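Local coordinates for dual function macrocyclase-peptidase POPB (Galerina marginata, PDB 5N4B), which cleaves amanitin precursor peptides after proline and closes the released intermediate into a macrocycle during toxin biosynthesis, at residues A[192-204]-A[232-246]. The protein carries 1 engineered substitution. Residues are numbered along the deposited sequence; the frame is centred on the assembly and turned at random.
Sequences GRLSDEVKWFKFS and DRNAMMCYHKVGTTQ
Asp196, just ahead of the outermost strand 198-201 of one beta-propeller blade, reaches the neighbouring blade at His240 and at the type II turn Lys241-Thr244. Its CB lies 3.7 Å from His240 NE2, and CG passes 3.3 Å from Thr244 O. CG is anti to the carbonyl carbon (chi1 -61°), which brings the carboxylate to the turn. OD1 lies 3.5 Å from Gly243 CA. OD2 accepts two bonds: Gly243 N on its syn lone pair, and His240 NE2, at 2.6 Å, from the anti side and 30° out of the carboxylate plane. The imidazole stands almost perpendicular to the carboxylate, and ND1, the other ring nitrogen, is bonded to Asp249 OD1, so the ring's rotation is fixed. Val198 CG2 sits over one ring face in a CH-pi contact, 3.6 Å from the centroid. Further along, the extended Gln246 side chain brackets Lys199: OE1 accepts the backbone N of Lys199 from above the amide carbonyl plane, and NE2 donates almost straight (178°) to the backbone O of Lys199. A water joins Glu197 O to Gln246 N. At the active-site end, Lys202, beside the catalytic His699, extends NZ to Asp168 O and forms a salt bridge with Asp232 OD2 (2.9 Å), an oxygen that also lies 3.4 Å from Phe203 CE2.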
ATOM      1  N   GLY A 192     -14.468  25.969 -12.034  1.00 26.96           N
ATOM      2  CA  GLY A 192     -15.198  26.199 -10.808  1.00 27.93           C
ATOM      3  C   GLY A 192     -14.311  26.255  -9.586  1.00 25.94           C
ATOM      4  O   GLY A 192     -14.712  26.846  -8.576  1.00 29.13           O
ATOM      5  N   ARG A 193     -13.080  25.769  -9.676  1.00 23.09           N
ATOM      6  CA  ARG A 193     -12.249  25.775  -8.495  1.00 18.86           C
ATOM      7  C   ARG A 193     -11.786  27.192  -8.160  1.00 20.38           C
ATOM      8  O   ARG A 193     -11.816  28.105  -8.982  1.00 22.45           O
ATOM      9  CB  ARG A 193     -11.016  24.902  -8.707  1.00 20.64           C
ATOM     10  CG  ARG A 193     -10.064  25.409  -9.792  1.00 20.21           C
ATOM     11  CD  ARG A 193      -8.767  24.607  -9.775  1.00 19.89           C
ATOM     12  NE  ARG A 193      -7.816  24.958 -10.846  1.00 23.38           N
ATOM     13  CZ  ARG A 193      -6.871  25.885 -10.767  1.00 26.41           C
ATOM     14  NH1 ARG A 193      -6.711  26.650  -9.682  1.00 23.51           N
ATOM     15  NH2 ARG A 193      -6.046  26.046 -11.805  1.00 28.25           N
ATOM     16  N   LEU A 194     -11.322  27.373  -6.934  1.00 18.42           N
ATOM     17  CA  LEU A 194     -10.610  28.585  -6.545  1.00 19.88           C
ATOM     18  C   LEU A 194      -9.242  28.663  -7.208  1.00 22.63           C
ATOM     19  O   LEU A 194      -8.732  27.683  -7.725  1.00 19.37           O
ATOM     20  CB  LEU A 194     -10.397  28.541  -5.032  1.00 20.40           C
ATOM     21  CG  LEU A 194     -11.604  28.418  -4.149  1.00 22.86           C
ATOM     22  CD1 LEU A 194     -11.166  28.498  -2.680  1.00 26.12           C
ATOM     23  CD2 LEU A 194     -12.596  29.509  -4.436  1.00 27.38           C
ATOM     24  N   SER A 195      -8.618  29.868  -7.210  1.00 23.17           N
ATOM     25  CA  SER A 195      -7.314  29.979  -7.852  1.00 25.88           C
ATOM     26  C   SER A 195      -6.195  29.364  -7.023  1.00 24.76           C
ATOM     27  O   SER A 195      -5.066  29.250  -7.526  1.00 28.25           O
ATOM     28  CB  SER A 195      -6.973  31.440  -8.148  1.00 27.49           C
ATOM     29  OG  SER A 195      -6.955  32.114  -6.921  1.00 33.28           O
ATOM     30  N   ASP A 196      -6.491  28.939  -5.784  1.00 22.91           N
ATOM     31  CA  ASP A 196      -5.489  28.314  -4.920  1.00 22.21           C
ATOM     32  C   ASP A 196      -4.780  27.190  -5.662  1.00 21.38           C
ATOM     33  O   ASP A 196      -5.430  26.330  -6.243  1.00 21.35           O
ATOM     34  CB  ASP A 196      -6.173  27.687  -3.714  1.00 20.83           C
ATOM     35  CG  ASP A 196      -6.935  28.688  -2.844  1.00 23.81           C
ATOM     36  OD1 ASP A 196      -7.566  29.617  -3.388  1.00 26.01           O
ATOM     37  OD2 ASP A 196      -6.946  28.503  -1.596  1.00 22.95           O
ATOM     38  N   GLU A 197      -3.454  27.155  -5.597  1.00 19.20           N
ATOM     39  CA  GLU A 197      -2.675  26.084  -6.197  1.00 18.76           C
ATOM     40  C   GLU A 197      -1.508  25.775  -5.270  1.00 20.37           C
ATOM     41  O   GLU A 197      -0.552  26.545  -5.176  1.00 21.59           O
ATOM     42  CB  GLU A 197      -2.198  26.482  -7.592  1.00 20.94           C
ATOM     43  CG  GLU A 197      -1.400  25.387  -8.262  1.00 21.46           C
ATOM     44  CD  GLU A 197      -1.133  25.670  -9.732  1.00 40.56           C
ATOM     45  OE1 GLU A 197      -0.484  26.705 -10.008  1.00 42.36           O
ATOM     46  OE2 GLU A 197      -1.634  24.904 -10.596  1.00 34.86           O
ATOM     47  N   VAL A 198      -1.590  24.668  -4.566  1.00 16.92           N
ATOM     48  CA  VAL A 198      -0.642  24.337  -3.518  1.00 17.10           C
ATOM     49  C   VAL A 198       0.302  23.254  -4.055  1.00 16.00           C
ATOM     50  O   VAL A 198      -0.032  22.061  -4.060  1.00 14.95           O
ATOM     51  CB  VAL A 198      -1.390  23.913  -2.251  1.00 15.23           C
ATOM     52  CG1 VAL A 198      -0.443  23.512  -1.171  1.00 18.29           C
ATOM     53  CG2 VAL A 198      -2.289  25.041  -1.779  1.00 18.10           C
ATOM     54  N   LYS A 199       1.461  23.651  -4.542  1.00 17.36           N
ATOM     55  CA  LYS A 199       2.401  22.778  -5.228  1.00 16.64           C
ATOM     56  C   LYS A 199       3.350  22.105  -4.242  1.00 15.91           C
ATOM     57  O   LYS A 199       3.485  22.484  -3.061  1.00 17.01           O
ATOM     58  CB  LYS A 199       3.211  23.594  -6.238  1.00 17.97           C
ATOM     59  CG  LYS A 199       2.323  24.079  -7.405  1.00 21.04           C
ATOM     60  CD  LYS A 199       3.108  24.905  -8.422  1.00 28.34           C
ATOM     61  CE  LYS A 199       4.200  24.082  -9.119  1.00 40.53           C
ATOM     62  NZ  LYS A 199       3.741  22.992 -10.023  1.00 51.34           N
ATOM     63  N   TRP A 200       4.019  21.069  -4.750  1.00 15.62           N
ATOM     64  CA  TRP A 200       5.150  20.416  -4.094  1.00 16.49           C
ATOM     65  C   TRP A 200       4.736  19.518  -2.941  1.00 15.13           C
ATOM     66  O   TRP A 200       5.519  19.201  -2.066  1.00 15.60           O
ATOM     67  CB  TRP A 200       6.236  21.437  -3.661  1.00 16.67           C
ATOM     68  CG  TRP A 200       6.616  22.329  -4.810  1.00 17.51           C
ATOM     69  CD1 TRP A 200       6.313  23.650  -4.954  1.00 21.17           C
ATOM     70  CD2 TRP A 200       7.321  21.950  -5.974  1.00 18.81           C
ATOM     71  NE1 TRP A 200       6.782  24.109  -6.144  1.00 22.19           N
ATOM     72  CE2 TRP A 200       7.397  23.086  -6.803  1.00 20.52           C
ATOM     73  CE3 TRP A 200       7.901  20.756  -6.410  1.00 25.19           C
ATOM     74  CZ2 TRP A 200       8.070  23.076  -8.030  1.00 24.24           C
ATOM     75  CZ3 TRP A 200       8.528  20.739  -7.638  1.00 26.32           C
ATOM     76  CH2 TRP A 200       8.613  21.905  -8.431  1.00 27.79           C
ATOM     77  N   PHE A 201       3.485  19.051  -2.971  1.00 14.90           N
ATOM     78  CA  PHE A 201       2.902  18.239  -1.918  1.00 12.41           C
ATOM     79  C   PHE A 201       3.302  16.780  -2.096  1.00 14.04           C
ATOM     80  O   PHE A 201       3.181  16.204  -3.194  1.00 14.65           O
ATOM     81  CB  PHE A 201       1.375  18.380  -1.998  1.00 12.52           C
ATOM     82  CG  PHE A 201       0.578  17.383  -1.167  1.00 12.40           C
ATOM     83  CD1 PHE A 201       0.765  17.287   0.175  1.00 13.03           C
ATOM     84  CD2 PHE A 201      -0.391  16.589  -1.746  1.00 13.74           C
ATOM     85  CE1 PHE A 201       0.031  16.362   0.937  1.00 15.12           C
ATOM     86  CE2 PHE A 201      -1.144  15.703  -0.998  1.00 12.92           C
ATOM     87  CZ  PHE A 201      -0.945  15.603   0.338  1.00 13.78           C
ATOM     88  N   LYS A 202       3.737  16.149  -1.008  1.00 12.70           N
ATOM     89  CA  LYS A 202       4.104  14.750  -1.060  1.00 14.28           C
ATOM     90  C   LYS A 202       4.251  14.189   0.348  1.00 13.52           C
ATOM     91  O   LYS A 202       4.707  14.887   1.253  1.00 13.10           O
ATOM     92  CB  LYS A 202       5.447  14.587  -1.800  1.00 16.05           C
ATOM     93  CG  LYS A 202       5.756  13.222  -2.389  1.00 15.55           C
ATOM     94  CD  LYS A 202       7.066  13.255  -3.166  1.00 15.26           C
ATOM     95  CE  LYS A 202       7.239  12.007  -3.947  1.00 18.00           C
ATOM     96  NZ  LYS A 202       8.430  12.103  -4.875  1.00 20.65           N
ATOM     97  N   PHE A 203       3.869  12.919   0.509  1.00 14.28           N
ATOM     98  CA  PHE A 203       4.156  12.095   1.698  1.00 14.16           C
ATOM     99  C   PHE A 203       3.464  12.562   2.974  1.00 14.86           C
ATOM    100  O   PHE A 203       3.965  12.311   4.077  1.00 14.68           O
ATOM    101  CB  PHE A 203       5.665  11.905   1.932  1.00 15.16           C
ATOM    102  CG  PHE A 203       6.396  11.183   0.823  1.00 15.19           C
ATOM    103  CD1 PHE A 203       5.858  10.070   0.228  1.00 15.54           C
ATOM    104  CD2 PHE A 203       7.637  11.619   0.403  1.00 17.16           C
ATOM    105  CE1 PHE A 203       6.572   9.410  -0.773  1.00 17.29           C
ATOM    106  CE2 PHE A 203       8.352  10.943  -0.585  1.00 18.92           C
ATOM    107  CZ  PHE A 203       7.778   9.846  -1.174  1.00 19.66           C
ATOM    108  N   SER A 204       2.312  13.200   2.884  1.00 14.45           N
ATOM    109  CA  SER A 204       1.473  13.394   4.063  1.00 14.03           C
ATOM    110  C   SER A 204       0.010  13.354   3.651  1.00 14.09           C
ATOM    111  O   SER A 204      -0.321  13.274   2.475  1.00 16.07           O
ATOM    112  CB  SER A 204       1.786  14.705   4.822  1.00 16.21           C
ATOM    113  OG  SER A 204       1.127  15.857   4.256  1.00 13.75           O
ATOM    114  N   ASP A 232      13.808  13.834  -2.345  1.00 21.25           N
ATOM    115  CA  ASP A 232      12.875  14.589  -1.546  1.00 19.32           C
ATOM    116  C   ASP A 232      13.542  14.830  -0.207  1.00 20.30           C
ATOM    117  O   ASP A 232      13.644  13.912   0.618  1.00 21.41           O
ATOM    118  CB  ASP A 232      11.573  13.803  -1.414  1.00 19.09           C
ATOM    119  CG  ASP A 232      10.945  13.499  -2.751  1.00 18.41           C
ATOM    120  OD1 ASP A 232      10.921  14.378  -3.645  1.00 22.72           O
ATOM    121  OD2 ASP A 232      10.477  12.340  -2.889  1.00 19.34           O
ATOM    122  N   ARG A 233      13.993  16.054   0.010  1.00 19.71           N
ATOM    123  CA  ARG A 233      14.682  16.429   1.239  1.00 19.60           C
ATOM    124  C   ARG A 233      14.145  17.768   1.714  1.00 18.18           C
ATOM    125  O   ARG A 233      13.572  18.554   0.957  1.00 19.63           O
ATOM    126  CB  ARG A 233      16.202  16.491   1.062  1.00 25.40           C
ATOM    127  CG  ARG A 233      16.835  15.178   0.750  1.00 32.64           C
ATOM    128  CD  ARG A 233      16.836  14.292   1.979  1.00 50.02           C
ATOM    129  NE  ARG A 233      17.592  13.057   1.769  1.00 56.87           N
ATOM    130  CZ  ARG A 233      17.090  11.927   1.275  1.00 61.03           C
ATOM    131  NH1 ARG A 233      15.805  11.829   0.921  1.00 63.50           N
ATOM    132  NH2 ARG A 233      17.897  10.885   1.133  1.00 57.31           N
ATOM    133  N   ASN A 234      14.385  18.055   2.995  1.00 20.39           N
ATOM    134  CA  ASN A 234      14.004  19.333   3.578  1.00 19.78           C
ATOM    135  C   ASN A 234      12.494  19.564   3.496  1.00 19.71           C
ATOM    136  O   ASN A 234      12.014  20.675   3.237  1.00 19.64           O
ATOM    137  CB  ASN A 234      14.793  20.501   2.958  1.00 21.29           C
ATOM    138  CG  ASN A 234      16.268  20.406   3.242  1.00 28.52           C
ATOM    139  OD1 ASN A 234      16.746  20.722   4.361  1.00 30.40           O
ATOM    140  ND2 ASN A 234      16.981  19.924   2.288  1.00 27.82           N
ATOM    141  N   ALA A 235      11.753  18.524   3.877  1.00 16.77           N
ATOM    142  CA  ALA A 235      10.299  18.633   3.995  1.00 15.99           C
ATOM    143  C   ALA A 235       9.898  19.709   4.982  1.00 17.19           C
ATOM    144  O   ALA A 235      10.583  19.987   5.987  1.00 18.26           O
ATOM    145  CB  ALA A 235       9.700  17.316   4.466  1.00 17.11           C
ATOM    146  N   MET A 236       8.756  20.296   4.706  1.00 16.74           N
ATOM    147  CA  MET A 236       8.162  21.341   5.526  1.00 18.10           C
ATOM    148  C   MET A 236       6.709  20.975   5.761  1.00 15.91           C
ATOM    149  O   MET A 236       5.965  20.704   4.809  1.00 17.87           O
ATOM    150  CB  MET A 236       8.174  22.707   4.798  1.00 21.68           C
ATOM    151  CG  MET A 236       9.550  23.227   4.492  1.00 23.73           C
ATOM    152  SD  MET A 236       9.556  24.471   3.196  1.00 27.04           S
ATOM    153  CE  MET A 236       9.633  23.378   1.775  1.00 25.31           C
ATOM    154  N   MET A 237       6.267  21.018   7.006  1.00 15.77           N
ATOM    155  CA  MET A 237       4.840  20.978   7.288  1.00 14.11           C
ATOM    156  C   MET A 237       4.311  22.406   7.223  1.00 16.85           C
ATOM    157  O   MET A 237       4.801  23.296   7.925  1.00 17.99           O
ATOM    158  CB  MET A 237       4.559  20.335   8.648  1.00 15.57           C
ATOM    159  CG  MET A 237       3.097  20.248   9.004  1.00 16.31           C
ATOM    160  SD  MET A 237       2.063  19.324   7.877  1.00 16.93           S
ATOM    161  CE  MET A 237       2.815  17.717   8.027  1.00 14.27           C
ATOM    162  N   CYS A 238       3.324  22.624   6.384  1.00 15.63           N
ATOM    163  CA  CYS A 238       2.836  23.941   6.057  1.00 15.81           C
ATOM    164  C   CYS A 238       1.339  24.015   6.259  1.00 13.70           C
ATOM    165  O   CYS A 238       0.648  22.979   6.370  1.00 15.35           O
ATOM    166  CB  CYS A 238       3.135  24.288   4.599  1.00 16.45           C
ATOM    167  SG  CYS A 238       4.896  24.468   4.256  1.00 20.76           S
ATOM    168  N   TYR A 239       0.851  25.251   6.311  1.00 17.02           N
ATOM    169  CA  TYR A 239      -0.568  25.552   6.427  1.00 16.09           C
ATOM    170  C   TYR A 239      -0.993  26.474   5.303  1.00 17.62           C
ATOM    171  O   TYR A 239      -0.360  27.513   5.077  1.00 18.78           O
ATOM    172  CB  TYR A 239      -0.870  26.185   7.790  1.00 16.85           C
ATOM    173  CG  TYR A 239      -2.267  26.630   7.966  1.00 16.49           C
ATOM    174  CD1 TYR A 239      -3.314  25.758   8.274  1.00 17.95           C
ATOM    175  CD2 TYR A 239      -2.539  27.986   7.819  1.00 19.85           C
ATOM    176  CE1 TYR A 239      -4.627  26.297   8.427  1.00 20.41           C
ATOM    177  CE2 TYR A 239      -3.787  28.480   7.942  1.00 27.30           C
ATOM    178  CZ  TYR A 239      -4.798  27.669   8.251  1.00 20.96           C
ATOM    179  OH  TYR A 239      -6.027  28.325   8.352  1.00 28.25           O
ATOM    180  N   HIS A 240      -2.037  26.076   4.579  1.00 15.09           N
ATOM    181  CA  HIS A 240      -2.629  26.850   3.501  1.00 14.58           C
ATOM    182  C   HIS A 240      -3.995  27.371   3.913  1.00 16.60           C
ATOM    183  O   HIS A 240      -4.872  26.582   4.288  1.00 16.16           O
ATOM    184  CB  HIS A 240      -2.798  25.981   2.256  1.00 14.82           C
ATOM    185  CG  HIS A 240      -3.456  26.717   1.151  1.00 16.05           C
ATOM    186  ND1 HIS A 240      -2.846  27.779   0.532  1.00 17.54           N
ATOM    187  CD2 HIS A 240      -4.705  26.663   0.649  1.00 17.42           C
ATOM    188  CE1 HIS A 240      -3.664  28.304  -0.366  1.00 19.09           C
ATOM    189  NE2 HIS A 240      -4.802  27.640  -0.322  1.00 19.09           N
ATOM    190  N   LYS A 241      -4.186  28.701   3.842  1.00 18.67           N
ATOM    191  CA  LYS A 241      -5.473  29.323   4.086  1.00 18.49           C
ATOM    192  C   LYS A 241      -6.287  29.332   2.794  1.00 18.46           C
ATOM    193  O   LYS A 241      -5.795  29.753   1.734  1.00 21.19           O
ATOM    194  CB  LYS A 241      -5.231  30.739   4.602  1.00 22.02           C
ATOM    195  CG  LYS A 241      -6.511  31.513   4.806  1.00 27.42           C
ATOM    196  CD  LYS A 241      -6.206  32.899   5.367  1.00 32.06           C
ATOM    197  CE  LYS A 241      -7.505  33.634   5.606  1.00 44.90           C
ATOM    198  NZ  LYS A 241      -7.244  35.102   5.786  1.00 52.42           N
ATOM    199  N   VAL A 242      -7.525  28.849   2.865  1.00 18.97           N
ATOM    200  CA  VAL A 242      -8.382  28.843   1.676  1.00 18.13           C
ATOM    201  C   VAL A 242      -8.561  30.246   1.155  1.00 23.46           C
ATOM    202  O   VAL A 242      -8.801  31.188   1.920  1.00 22.69           O
ATOM    203  CB  VAL A 242      -9.736  28.211   1.999  1.00 19.04           C
ATOM    204  CG1 VAL A 242     -10.672  28.304   0.820  1.00 21.55           C
ATOM    205  CG2 VAL A 242      -9.566  26.765   2.366  1.00 22.65           C
ATOM    206  N   GLY A 243      -8.480  30.380  -0.175  1.00 23.07           N
ATOM    207  CA  GLY A 243      -8.669  31.670  -0.826  1.00 25.92           C
ATOM    208  C   GLY A 243      -7.428  32.507  -0.931  1.00 29.14           C
ATOM    209  O   GLY A 243      -7.536  33.733  -1.110  1.00 30.74           O
ATOM    210  N   THR A 244      -6.257  31.893  -0.794  1.00 26.79           N
ATOM    211  CA  THR A 244      -4.976  32.576  -0.912  1.00 23.34           C
ATOM    212  C   THR A 244      -4.105  31.776  -1.865  1.00 26.03           C
ATOM    213  O   THR A 244      -4.383  30.614  -2.161  1.00 25.12           O
ATOM    214  CB  THR A 244      -4.215  32.718   0.430  1.00 25.72           C
ATOM    215  OG1 THR A 244      -3.837  31.405   0.926  1.00 25.02           O
ATOM    216  CG2 THR A 244      -5.012  33.424   1.463  1.00 30.57           C
ATOM    217  N   THR A 245      -3.038  32.426  -2.333  1.00 29.07           N
ATOM    218  CA  THR A 245      -1.995  31.743  -3.080  1.00 27.09           C
ATOM    219  C   THR A 245      -0.975  31.140  -2.104  1.00 27.64           C
ATOM    220  O   THR A 245      -0.875  31.516  -0.931  1.00 25.33           O
ATOM    221  CB  THR A 245      -1.232  32.716  -4.008  1.00 31.02           C
ATOM    222  OG1 THR A 245      -0.401  33.565  -3.225  1.00 39.23           O
ATOM    223  CG2 THR A 245      -2.118  33.589  -4.827  1.00 38.62           C
ATOM    224  N   GLN A 246      -0.181  30.208  -2.616  1.00 24.59           N
ATOM    225  CA  GLN A 246       0.764  29.479  -1.778  1.00 20.40           C
ATOM    226  C   GLN A 246       1.845  30.375  -1.190  1.00 22.80           C
ATOM    227  O   GLN A 246       2.443  30.002  -0.176  1.00 23.57           O
ATOM    228  CB  GLN A 246       1.356  28.305  -2.573  1.00 20.77           C
ATOM    229  CG  GLN A 246       2.187  27.329  -1.744  1.00 20.70           C
ATOM    230  CD  GLN A 246       2.590  26.110  -2.516  1.00 17.76           C
ATOM    231  OE1 GLN A 246       2.714  26.128  -3.758  1.00 19.68           O
ATOM    232  NE2 GLN A 246       2.773  25.016  -1.801  1.00 18.31           N
TER
HETATM  233  O   HOH W   1      -1.158  29.264  -5.187  1.00 18.12           O